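Local coordinates for protein NAD(FAD)-dependent dehydrogenase, NirB-family (N-terminal domain) (Clostridium acetobutylicum, PDB 3KLJ) that catalyses the NADH-dependent reduction of rubredoxin, using one bound FAD per subunit to pass electrons into dioxygen-scavenging chains, at residues D33-P45 against Y72-F84. Sequence-based numbering, arbitrary orientation.
With FAD (flavin-adenine dinucleotide), chain B.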
ATOM      1  N   ASP A  33      -6.504  -6.134  29.313  1.00 28.17           N
ATOM      2  CA  ASP A  33      -7.168  -4.972  29.932  1.00 27.84           C
ATOM      3  C   ASP A  33      -6.310  -3.705  30.074  1.00 27.17           C
ATOM      4  O   ASP A  33      -6.707  -2.759  30.766  1.00 27.78           O
ATOM      5  CB  ASP A  33      -7.795  -5.367  31.285  1.00 28.02           C
ATOM      6  CG  ASP A  33      -6.754  -5.688  32.355  1.00 28.81           C
ATOM      7  OD1 ASP A  33      -5.586  -5.977  32.007  1.00 30.04           O
ATOM      8  OD2 ASP A  33      -7.110  -5.651  33.556  1.00 28.74           O
ATOM      9  N   ASP A  34      -5.147  -3.689  29.427  1.00 25.81           N
ATOM     10  CA  ASP A  34      -4.219  -2.569  29.533  1.00 24.63           C
ATOM     11  C   ASP A  34      -3.473  -2.378  28.207  1.00 23.79           C
ATOM     12  O   ASP A  34      -2.374  -2.911  28.008  1.00 22.82           O
ATOM     13  CB  ASP A  34      -3.245  -2.811  30.693  1.00 25.01           C
ATOM     14  CG  ASP A  34      -2.342  -1.621  30.975  1.00 25.39           C
ATOM     15  OD1 ASP A  34      -2.541  -0.536  30.390  1.00 26.24           O
ATOM     16  OD2 ASP A  34      -1.421  -1.776  31.802  1.00 26.90           O
ATOM     17  N   ILE A  35      -4.092  -1.601  27.318  1.00 22.88           N
ATOM     18  CA  ILE A  35      -3.606  -1.388  25.953  1.00 22.35           C
ATOM     19  C   ILE A  35      -3.247   0.080  25.709  1.00 22.13           C
ATOM     20  O   ILE A  35      -4.064   0.989  25.950  1.00 21.53           O
ATOM     21  CB  ILE A  35      -4.679  -1.810  24.913  1.00 22.51           C
ATOM     22  CG1 ILE A  35      -5.238  -3.203  25.227  1.00 22.62           C
ATOM     23  CG2 ILE A  35      -4.129  -1.735  23.484  1.00 22.29           C
ATOM     24  CD1 ILE A  35      -6.677  -3.389  24.738  1.00 23.49           C
ATOM     25  N   THR A  36      -2.034   0.301  25.207  1.00 21.65           N
ATOM     26  CA  THR A  36      -1.560   1.634  24.836  1.00 21.59           C
ATOM     27  C   THR A  36      -1.057   1.664  23.400  1.00 21.88           C
ATOM     28  O   THR A  36      -0.275   0.805  22.992  1.00 22.31           O
ATOM     29  CB  THR A  36      -0.423   2.087  25.767  1.00 21.40           C
ATOM     30  OG1 THR A  36      -0.912   2.118  27.103  1.00 21.27           O
ATOM     31  CG2 THR A  36       0.084   3.471  25.406  1.00 21.06           C
ATOM     32  N   MET A  37      -1.502   2.668  22.651  1.00 22.13           N
ATOM     33  CA  MET A  37      -1.072   2.883  21.281  1.00 22.39           C
ATOM     34  C   MET A  37      -0.254   4.157  21.181  1.00 22.68           C
ATOM     35  O   MET A  37      -0.679   5.213  21.662  1.00 22.81           O
ATOM     36  CB  MET A  37      -2.279   3.018  20.360  1.00 22.40           C
ATOM     37  CG  MET A  37      -3.292   1.896  20.455  1.00 22.98           C
ATOM     38  SD  MET A  37      -4.609   2.141  19.243  1.00 25.11           S
ATOM     39  CE  MET A  37      -3.725   1.597  17.773  1.00 23.66           C
ATOM     40  N   ILE A  38       0.910   4.050  20.547  1.00 22.57           N
ATOM     41  CA  ILE A  38       1.748   5.202  20.245  1.00 23.06           C
ATOM     42  C   ILE A  38       1.547   5.588  18.779  1.00 22.97           C
ATOM     43  O   ILE A  38       1.649   4.730  17.913  1.00 23.02           O
ATOM     44  CB  ILE A  38       3.244   4.871  20.478  1.00 22.93           C
ATOM     45  CG1 ILE A  38       3.488   4.478  21.940  1.00 23.86           C
ATOM     46  CG2 ILE A  38       4.135   6.051  20.077  1.00 22.93           C
ATOM     47  CD1 ILE A  38       4.739   3.633  22.140  1.00 25.01           C
ATOM     48  N   ASN A  39       1.254   6.857  18.491  1.00 23.55           N
ATOM     49  CA  ASN A  39       1.164   7.300  17.087  1.00 23.94           C
ATOM     50  C   ASN A  39       1.869   8.611  16.790  1.00 23.88           C
ATOM     51  O   ASN A  39       1.669   9.600  17.492  1.00 23.80           O
ATOM     52  CB  ASN A  39      -0.288   7.375  16.613  1.00 24.88           C
ATOM     53  CG  ASN A  39      -0.415   7.376  15.082  1.00 25.51           C
ATOM     54  OD1 ASN A  39       0.180   6.546  14.365  1.00 23.70           O
ATOM     55  ND2 ASN A  39      -1.197   8.311  14.580  1.00 26.99           N
ATOM     56  N   SER A  40       2.681   8.604  15.733  1.00 23.72           N
ATOM     57  CA  SER A  40       3.476   9.761  15.333  1.00 23.95           C
ATOM     58  C   SER A  40       2.618  10.913  14.799  1.00 23.87           C
ATOM     59  O   SER A  40       3.009  12.076  14.916  1.00 23.97           O
ATOM     60  CB  SER A  40       4.528   9.358  14.298  1.00 23.82           C
ATOM     61  OG  SER A  40       3.909   8.926  13.093  1.00 27.02           O
ATOM     62  N   GLU A  41       1.459  10.583  14.224  1.00 23.57           N
ATOM     63  CA  GLU A  41       0.523  11.583  13.692  1.00 23.36           C
ATOM     64  C   GLU A  41      -0.367  12.156  14.799  1.00 23.47           C
ATOM     65  O   GLU A  41      -0.471  11.579  15.885  1.00 23.68           O
ATOM     66  CB  GLU A  41      -0.355  10.983  12.582  1.00 23.17           C
ATOM     67  CG  GLU A  41       0.407  10.240  11.475  1.00 22.46           C
ATOM     68  CD  GLU A  41      -0.481   9.876  10.283  1.00 22.87           C
ATOM     69  OE1 GLU A  41      -1.298  10.710   9.858  1.00 22.91           O
ATOM     70  OE2 GLU A  41      -0.347   8.754   9.755  1.00 25.68           O
ATOM     71  N   LYS A  42      -1.014  13.286  14.518  1.00 23.11           N
ATOM     72  CA  LYS A  42      -1.890  13.921  15.507  1.00 23.13           C
ATOM     73  C   LYS A  42      -3.348  13.465  15.387  1.00 22.80           C
ATOM     74  O   LYS A  42      -4.239  14.025  16.035  1.00 23.06           O
ATOM     75  CB  LYS A  42      -1.763  15.454  15.468  1.00 23.10           C
ATOM     76  CG  LYS A  42      -1.900  16.088  14.095  1.00 24.47           C
ATOM     77  CD  LYS A  42      -1.631  17.596  14.161  1.00 25.95           C
ATOM     78  CE  LYS A  42      -1.317  18.171  12.779  1.00 26.50           C
ATOM     79  NZ  LYS A  42       0.051  17.785  12.324  1.00 26.16           N
ATOM     80  N   TYR A  43      -3.567  12.433  14.574  1.00 21.86           N
ATOM     81  CA  TYR A  43      -4.902  11.895  14.305  1.00 21.39           C
ATOM     82  C   TYR A  43      -5.010  10.441  14.742  1.00 21.03           C
ATOM     83  O   TYR A  43      -4.024   9.696  14.717  1.00 21.63           O
ATOM     84  CB  TYR A  43      -5.255  12.026  12.803  1.00 20.52           C
ATOM     85  CG  TYR A  43      -4.907  13.390  12.232  1.00 19.70           C
ATOM     86  CD1 TYR A  43      -5.644  14.524  12.585  1.00 17.35           C
ATOM     87  CD2 TYR A  43      -3.817  13.552  11.372  1.00 18.44           C
ATOM     88  CE1 TYR A  43      -5.318  15.780  12.083  1.00 17.30           C
ATOM     89  CE2 TYR A  43      -3.486  14.807  10.858  1.00 16.87           C
ATOM     90  CZ  TYR A  43      -4.240  15.916  11.222  1.00 16.85           C
ATOM     91  OH  TYR A  43      -3.929  17.161  10.726  1.00 15.60           O
ATOM     92  N   LEU A  44      -6.210  10.050  15.156  1.00 20.71           N
ATOM     93  CA  LEU A  44      -6.539   8.644  15.411  1.00 20.13           C
ATOM     94  C   LEU A  44      -6.408   7.808  14.125  1.00 19.67           C
ATOM     95  O   LEU A  44      -6.320   8.376  13.032  1.00 19.67           O
ATOM     96  CB  LEU A  44      -7.961   8.552  15.973  1.00 20.14           C
ATOM     97  CG  LEU A  44      -8.193   8.588  17.499  1.00 21.05           C
ATOM     98  CD1 LEU A  44      -6.942   8.804  18.361  1.00 19.24           C
ATOM     99  CD2 LEU A  44      -9.312   9.539  17.888  1.00 18.36           C
ATOM    100  N   PRO A  45      -6.366   6.464  14.253  1.00 18.82           N
ATOM    101  CA  PRO A  45      -6.330   5.607  13.074  1.00 18.55           C
ATOM    102  C   PRO A  45      -7.389   5.962  12.035  1.00 17.63           C
ATOM    103  O   PRO A  45      -8.570   6.088  12.359  1.00 16.66           O
ATOM    104  CB  PRO A  45      -6.600   4.221  13.654  1.00 18.16           C
ATOM    105  CG  PRO A  45      -5.907   4.265  14.975  1.00 18.99           C
ATOM    106  CD  PRO A  45      -6.048   5.699  15.476  1.00 18.70           C
ATOM    107  N   TYR A  72     -12.311   4.885  21.768  1.00 19.12           N
ATOM    108  CA  TYR A  72     -11.086   4.543  22.508  1.00 19.43           C
ATOM    109  C   TYR A  72     -11.243   4.760  24.008  1.00 20.03           C
ATOM    110  O   TYR A  72     -10.658   4.015  24.806  1.00 20.15           O
ATOM    111  CB  TYR A  72      -9.874   5.324  21.984  1.00 19.31           C
ATOM    112  CG  TYR A  72      -9.530   5.007  20.549  1.00 18.64           C
ATOM    113  CD1 TYR A  72      -8.659   3.968  20.233  1.00 18.08           C
ATOM    114  CD2 TYR A  72     -10.100   5.741  19.501  1.00 18.92           C
ATOM    115  CE1 TYR A  72      -8.352   3.673  18.907  1.00 18.75           C
ATOM    116  CE2 TYR A  72      -9.811   5.447  18.173  1.00 18.68           C
ATOM    117  CZ  TYR A  72      -8.940   4.420  17.884  1.00 18.15           C
ATOM    118  OH  TYR A  72      -8.658   4.154  16.574  1.00 17.67           O
ATOM    119  N   GLU A  73     -12.025   5.776  24.384  1.00 20.57           N
ATOM    120  CA  GLU A  73     -12.323   6.058  25.792  1.00 21.66           C
ATOM    121  C   GLU A  73     -13.278   5.029  26.404  1.00 21.85           C
ATOM    122  O   GLU A  73     -13.011   4.499  27.486  1.00 21.91           O
ATOM    123  CB  GLU A  73     -12.885   7.478  25.967  1.00 21.95           C
ATOM    124  CG  GLU A  73     -11.813   8.561  26.023  1.00 23.73           C
ATOM    125  CD  GLU A  73     -12.382   9.954  26.214  1.00 26.43           C
ATOM    126  OE1 GLU A  73     -13.358  10.122  26.984  1.00 26.04           O
ATOM    127  OE2 GLU A  73     -11.841  10.893  25.593  1.00 28.47           O
ATOM    128  N   LYS A  74     -14.384   4.747  25.709  1.00 22.07           N
ATOM    129  CA  LYS A  74     -15.340   3.721  26.137  1.00 22.23           C
ATOM    130  C   LYS A  74     -14.646   2.366  26.314  1.00 22.29           C
ATOM    131  O   LYS A  74     -14.976   1.603  27.218  1.00 22.26           O
ATOM    132  CB  LYS A  74     -16.482   3.594  25.123  1.00 22.12           C
ATOM    133  CG  LYS A  74     -17.873   3.569  25.745  1.00 23.45           C
ATOM    134  CD  LYS A  74     -18.314   4.971  26.186  1.00 24.32           C
ATOM    135  CE  LYS A  74     -19.724   4.985  26.773  1.00 24.76           C
ATOM    136  NZ  LYS A  74     -19.764   4.389  28.142  1.00 24.66           N
ATOM    137  N   ASN A  75     -13.676   2.080  25.451  1.00 22.52           N
ATOM    138  CA  ASN A  75     -12.956   0.810  25.498  1.00 22.69           C
ATOM    139  C   ASN A  75     -11.648   0.854  26.274  1.00 23.05           C
ATOM    140  O   ASN A  75     -10.906  -0.133  26.303  1.00 23.11           O
ATOM    141  CB  ASN A  75     -12.728   0.281  24.086  1.00 22.33           C
ATOM    142  CG  ASN A  75     -13.982  -0.302  23.483  1.00 22.50           C
ATOM    143  OD1 ASN A  75     -14.595  -1.205  24.056  1.00 22.73           O
ATOM    144  ND2 ASN A  75     -14.381   0.216  22.327  1.00 20.70           N
ATOM    145  N   ASN A  76     -11.374   2.000  26.895  1.00 23.54           N
ATOM    146  CA  ASN A  76     -10.158   2.211  27.698  1.00 24.16           C
ATOM    147  C   ASN A  76      -8.814   2.015  26.999  1.00 24.28           C
ATOM    148  O   ASN A  76      -7.805   1.745  27.652  1.00 24.56           O
ATOM    149  CB  ASN A  76     -10.192   1.379  28.976  1.00 24.44           C
ATOM    150  CG  ASN A  76     -10.356   2.223  30.191  1.00 25.11           C
ATOM    151  OD1 ASN A  76     -11.437   2.755  30.448  1.00 26.72           O
ATOM    152  ND2 ASN A  76      -9.278   2.367  30.960  1.00 26.30           N
ATOM    153  N   ILE A  77      -8.800   2.152  25.681  1.00 24.26           N
ATOM    154  CA  ILE A  77      -7.551   2.096  24.945  1.00 24.42           C
ATOM    155  C   ILE A  77      -6.898   3.469  24.996  1.00 24.59           C
ATOM    156  O   ILE A  77      -7.505   4.471  24.614  1.00 24.90           O
ATOM    157  CB  ILE A  77      -7.773   1.644  23.484  1.00 24.30           C
ATOM    158  CG1 ILE A  77      -8.235   0.180  23.453  1.00 24.49           C
ATOM    159  CG2 ILE A  77      -6.499   1.836  22.666  1.00 23.91           C
ATOM    160  CD1 ILE A  77      -9.045  -0.195  22.212  1.00 25.28           C
ATOM    161  N   LYS A  78      -5.662   3.502  25.473  1.00 24.83           N
ATOM    162  CA  LYS A  78      -4.904   4.740  25.611  1.00 25.49           C
ATOM    163  C   LYS A  78      -4.088   5.044  24.359  1.00 25.75           C
ATOM    164  O   LYS A  78      -3.222   4.256  23.950  1.00 25.60           O
ATOM    165  CB  LYS A  78      -4.003   4.667  26.847  1.00 25.56           C
ATOM    166  CG  LYS A  78      -4.787   4.595  28.159  1.00 26.85           C
ATOM    167  CD  LYS A  78      -3.977   3.998  29.297  1.00 28.91           C
ATOM    168  CE  LYS A  78      -3.842   2.478  29.166  1.00 30.25           C
ATOM    169  NZ  LYS A  78      -2.930   1.921  30.216  1.00 31.22           N
ATOM    170  N   VAL A  79      -4.376   6.185  23.745  1.00 26.19           N
ATOM    171  CA  VAL A  79      -3.664   6.602  22.541  1.00 26.71           C
ATOM    172  C   VAL A  79      -2.801   7.815  22.866  1.00 27.19           C
ATOM    173  O   VAL A  79      -3.306   8.842  23.325  1.00 27.51           O
ATOM    174  CB  VAL A  79      -4.622   6.930  21.378  1.00 26.66           C
ATOM    175  CG1 VAL A  79      -3.836   7.272  20.111  1.00 26.70           C
ATOM    176  CG2 VAL A  79      -5.569   5.760  21.111  1.00 26.58           C
ATOM    177  N   ILE A  80      -1.493   7.675  22.663  1.00 27.19           N
ATOM    178  CA  ILE A  80      -0.580   8.807  22.784  1.00 27.24           C
ATOM    179  C   ILE A  80      -0.276   9.314  21.375  1.00 27.08           C
ATOM    180  O   ILE A  80       0.439   8.655  20.610  1.00 26.55           O
ATOM    181  CB  ILE A  80       0.731   8.437  23.514  1.00 27.13           C
ATOM    182  CG1 ILE A  80       0.463   7.434  24.641  1.00 27.80           C
ATOM    183  CG2 ILE A  80       1.410   9.699  24.060  1.00 27.84           C
ATOM    184  CD1 ILE A  80       1.713   6.785  25.203  1.00 28.65           C
ATOM    185  N   THR A  81      -0.836  10.475  21.034  1.00 26.98           N
ATOM    186  CA  THR A  81      -0.665  11.050  19.693  1.00 26.86           C
ATOM    187  C   THR A  81       0.562  11.954  19.633  1.00 26.41           C
ATOM    188  O   THR A  81       1.074  12.393  20.672  1.00 26.60           O
ATOM    189  CB  THR A  81      -1.907  11.856  19.236  1.00 27.21           C
ATOM    190  OG1 THR A  81      -2.290  12.759  20.277  1.00 27.40           O
ATOM    191  CG2 THR A  81      -3.070  10.922  18.902  1.00 27.19           C
ATOM    192  N   SER A  82       1.016  12.219  18.406  1.00 25.77           N
ATOM    193  CA  SER A  82       2.191  13.041  18.118  1.00 25.76           C
ATOM    194  C   SER A  82       3.439  12.562  18.870  1.00 26.21           C
ATOM    195  O   SER A  82       4.292  13.361  19.258  1.00 26.13           O
ATOM    196  CB  SER A  82       1.907  14.525  18.384  1.00 25.67           C
ATOM    197  OG  SER A  82       0.895  15.013  17.521  1.00 25.37           O
ATOM    198  N   GLU A  83       3.527  11.250  19.068  1.00 26.39           N
ATOM    199  CA  GLU A  83       4.671  10.647  19.737  1.00 27.00           C
ATOM    200  C   GLU A  83       5.297   9.556  18.865  1.00 26.69           C
ATOM    201  O   GLU A  83       4.597   8.759  18.233  1.00 26.69           O
ATOM    202  CB  GLU A  83       4.275  10.113  21.113  1.00 27.14           C
ATOM    203  CG  GLU A  83       5.429  10.088  22.118  1.00 29.56           C
ATOM    204  CD  GLU A  83       6.014  11.464  22.405  1.00 31.10           C
ATOM    205  OE1 GLU A  83       7.178  11.702  22.014  1.00 31.67           O
ATOM    206  OE2 GLU A  83       5.313  12.305  23.009  1.00 32.52           O
ATOM    207  N   PHE A  84       6.623   9.552  18.838  1.00 26.49           N
ATOM    208  CA  PHE A  84       7.411   8.782  17.891  1.00 26.62           C
ATOM    209  C   PHE A  84       8.409   7.917  18.661  1.00 25.81           C
ATOM    210  O   PHE A  84       9.223   8.437  19.425  1.00 25.56           O
ATOM    211  CB  PHE A  84       8.134   9.768  16.954  1.00 27.34           C
ATOM    212  CG  PHE A  84       8.910   9.121  15.836  1.00 29.79           C
ATOM    213  CD1 PHE A  84       8.295   8.833  14.616  1.00 32.38           C
ATOM    214  CD2 PHE A  84      10.270   8.843  15.980  1.00 32.18           C
ATOM    215  CE1 PHE A  84       9.013   8.246  13.564  1.00 32.79           C
ATOM    216  CE2 PHE A  84      10.999   8.250  14.932  1.00 32.75           C
ATOM    217  CZ  PHE A  84      10.370   7.957  13.726  1.00 32.61           C
TER
HETATM  218  PA  FAD B 401       0.094   2.788   8.278  1.00 18.30           P
HETATM  219  O1A FAD B 401       1.230   3.480   7.572  1.00 18.60           O
HETATM  220  O2A FAD B 401      -1.246   3.066   7.642  1.00 19.35           O
HETATM  221  O5B FAD B 401       0.074   3.226   9.813  1.00 21.06           O
HETATM  222  C5B FAD B 401       1.258   3.208  10.590  1.00 20.91           C
HETATM  223  C4B FAD B 401       1.225   4.365  11.589  1.00 21.12           C
HETATM  224  O4B FAD B 401       2.353   4.280  12.457  1.00 19.85           O
HETATM  225  C3B FAD B 401       1.320   5.712  10.877  1.00 21.12           C
HETATM  226  O3B FAD B 401       0.276   6.555  11.337  1.00 23.72           O
HETATM  227  C2B FAD B 401       2.682   6.264  11.254  1.00 21.25           C
HETATM  228  O2B FAD B 401       2.669   7.662  11.434  1.00 23.46           O
HETATM  229  C1B FAD B 401       2.967   5.553  12.569  1.00 20.89           C
HETATM  230  N9A FAD B 401       4.404   5.426  12.874  1.00 21.12           N
HETATM  231  C8A FAD B 401       5.433   5.232  11.992  1.00 21.82           C
HETATM  232  N7A FAD B 401       6.592   5.168  12.689  1.00 21.27           N
HETATM  233  C5A FAD B 401       6.321   5.310  14.002  1.00 21.30           C
HETATM  234  C6A FAD B 401       7.137   5.329  15.134  1.00 21.45           C
HETATM  235  N6A FAD B 401       8.458   5.463  15.005  1.00 20.16           N
HETATM  236  N1A FAD B 401       6.551   5.507  16.376  1.00 20.91           N
HETATM  237  C2A FAD B 401       5.183   5.664  16.497  1.00 20.44           C
HETATM  238  N3A FAD B 401       4.385   5.655  15.368  1.00 21.51           N
HETATM  239  C4A FAD B 401       4.946   5.476  14.136  1.00 21.55           C
HETATM  240  N1  FAD B 401      -4.017  -0.352   0.130  1.00 20.18           N
HETATM  241  C2  FAD B 401      -4.907  -1.178  -0.523  1.00 21.45           C
HETATM  242  O2  FAD B 401      -4.986  -2.350  -0.200  1.00 21.38           O
HETATM  243  N3  FAD B 401      -5.730  -0.688  -1.517  1.00 20.29           N
HETATM  244  C4  FAD B 401      -5.655   0.636  -1.877  1.00 21.27           C
HETATM  245  O4  FAD B 401      -6.394   1.039  -2.780  1.00 20.99           O
HETATM  246  C4X FAD B 401      -4.745   1.487  -1.233  1.00 20.65           C
HETATM  247  N5  FAD B 401      -4.656   2.829  -1.571  1.00 19.24           N
HETATM  248  C5X FAD B 401      -3.760   3.660  -0.926  1.00 18.91           C
HETATM  249  C6  FAD B 401      -3.673   5.014  -1.278  1.00 18.36           C
HETATM  250  C7  FAD B 401      -2.765   5.848  -0.605  1.00 17.62           C
HETATM  251  C7M FAD B 401      -2.666   7.298  -0.978  1.00 17.50           C
HETATM  252  C8  FAD B 401      -1.947   5.330   0.399  1.00 17.67           C
HETATM  253  C8M FAD B 401      -0.959   6.202   1.133  1.00 16.29           C
HETATM  254  C9  FAD B 401      -2.037   3.985   0.737  1.00 17.60           C
HETATM  255  C9A FAD B 401      -2.944   3.147   0.082  1.00 19.92           C
HETATM  256  N10 FAD B 401      -3.034   1.802   0.432  1.00 19.59           N
HETATM  257  C10 FAD B 401      -3.930   0.978  -0.221  1.00 20.39           C
HETATM  258  C1' FAD B 401      -2.145   1.242   1.493  1.00 19.11           C
HETATM  259  C2' FAD B 401      -2.832   1.138   2.838  1.00 19.92           C
HETATM  260  O2' FAD B 401      -3.131   2.444   3.288  1.00 21.00           O
HETATM  261  C3' FAD B 401      -1.862   0.457   3.784  1.00 19.07           C
HETATM  262  O3' FAD B 401      -1.664  -0.883   3.374  1.00 21.52           O
HETATM  263  C4' FAD B 401      -2.337   0.450   5.227  1.00 19.39           C
HETATM  264  O4' FAD B 401      -2.590   1.775   5.675  1.00 18.88           O
HETATM  265  C5' FAD B 401      -1.236  -0.149   6.091  1.00 18.13           C
HETATM  266  O5' FAD B 401      -1.612   0.031   7.432  1.00 18.38           O
HETATM  267  P   FAD B 401      -0.507  -0.015   8.573  1.00 17.46           P
HETATM  268  O1P FAD B 401      -1.192   0.147   9.920  1.00 18.90           O
HETATM  269  O2P FAD B 401       0.348  -1.253   8.457  1.00 18.74           O
HETATM  270  O3P FAD B 401       0.479   1.226   8.267  1.00 17.98           O
HETATM  271  O   HOH W   1      -9.670   5.802  14.667  1.00 13.24           O
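Met37 packs against Tyr72, Ile77 and Val79 on one face of a parallel strand pair. Its CB comes 3.9 Å from Lys78 O, and CG meets Ile77 CG2 at 3.9 Å. SD touches that same methyl and Val79 CG2, and sits 4.1 Å from Tyr72 CE1 in an oblique Met-aromatic contact; beyond it a bend at chi3 (77°) turns the terminal CE. Along the same ring, Leu44 slides past in the opposite direction, its CG 3.6 Å from Tyr72 CE2, while its CD1 reaches Val79 CG1. Pro45 CG and CD both abut the phenol oxygen, which donates to a water lying in the ring plane; that water in turn donates to Pro45 O. Helix 19-28 packs on this face too, through Ala25 on Met37 and Phe22 on Tyr72. The backbones of 35-38 and 78-80 alternate their bonds: Met37 N gives one to Lys78 O (2.7 Å, 171°), and Met37 O accepts from Ile80 N. These are the second and outermost strands of the five-stranded parallel Rossmann-type sheet of the FAD-binding domain, with 12-15 on the far side of 35-38. On the other face Thr36 CG2 meets Ile80 CD1, and Lys78 NZ forms a salt bridge with Asp34 OD1, its 2.5 Å too short to be taken literally. Beyond the strands, Asn39 O accepts from Glu83 N, and Glu41 O from Ser82 N. These two loops line the adenosine part of the FAD pocket: Ser40 OG is bonded to ribose O2B at a doubtfully short 2.4 Å. Asn39 OD1, which also takes the amide of Ala17, and Glu41 OE2 both lie within bonding range of O3B; Arg48 and Tyr46 hold Glu41 further. Phe84 turns one face to adenine N6A, 3.2 Å from Phe84 CE1, while Ser40 CB meets the ring edge.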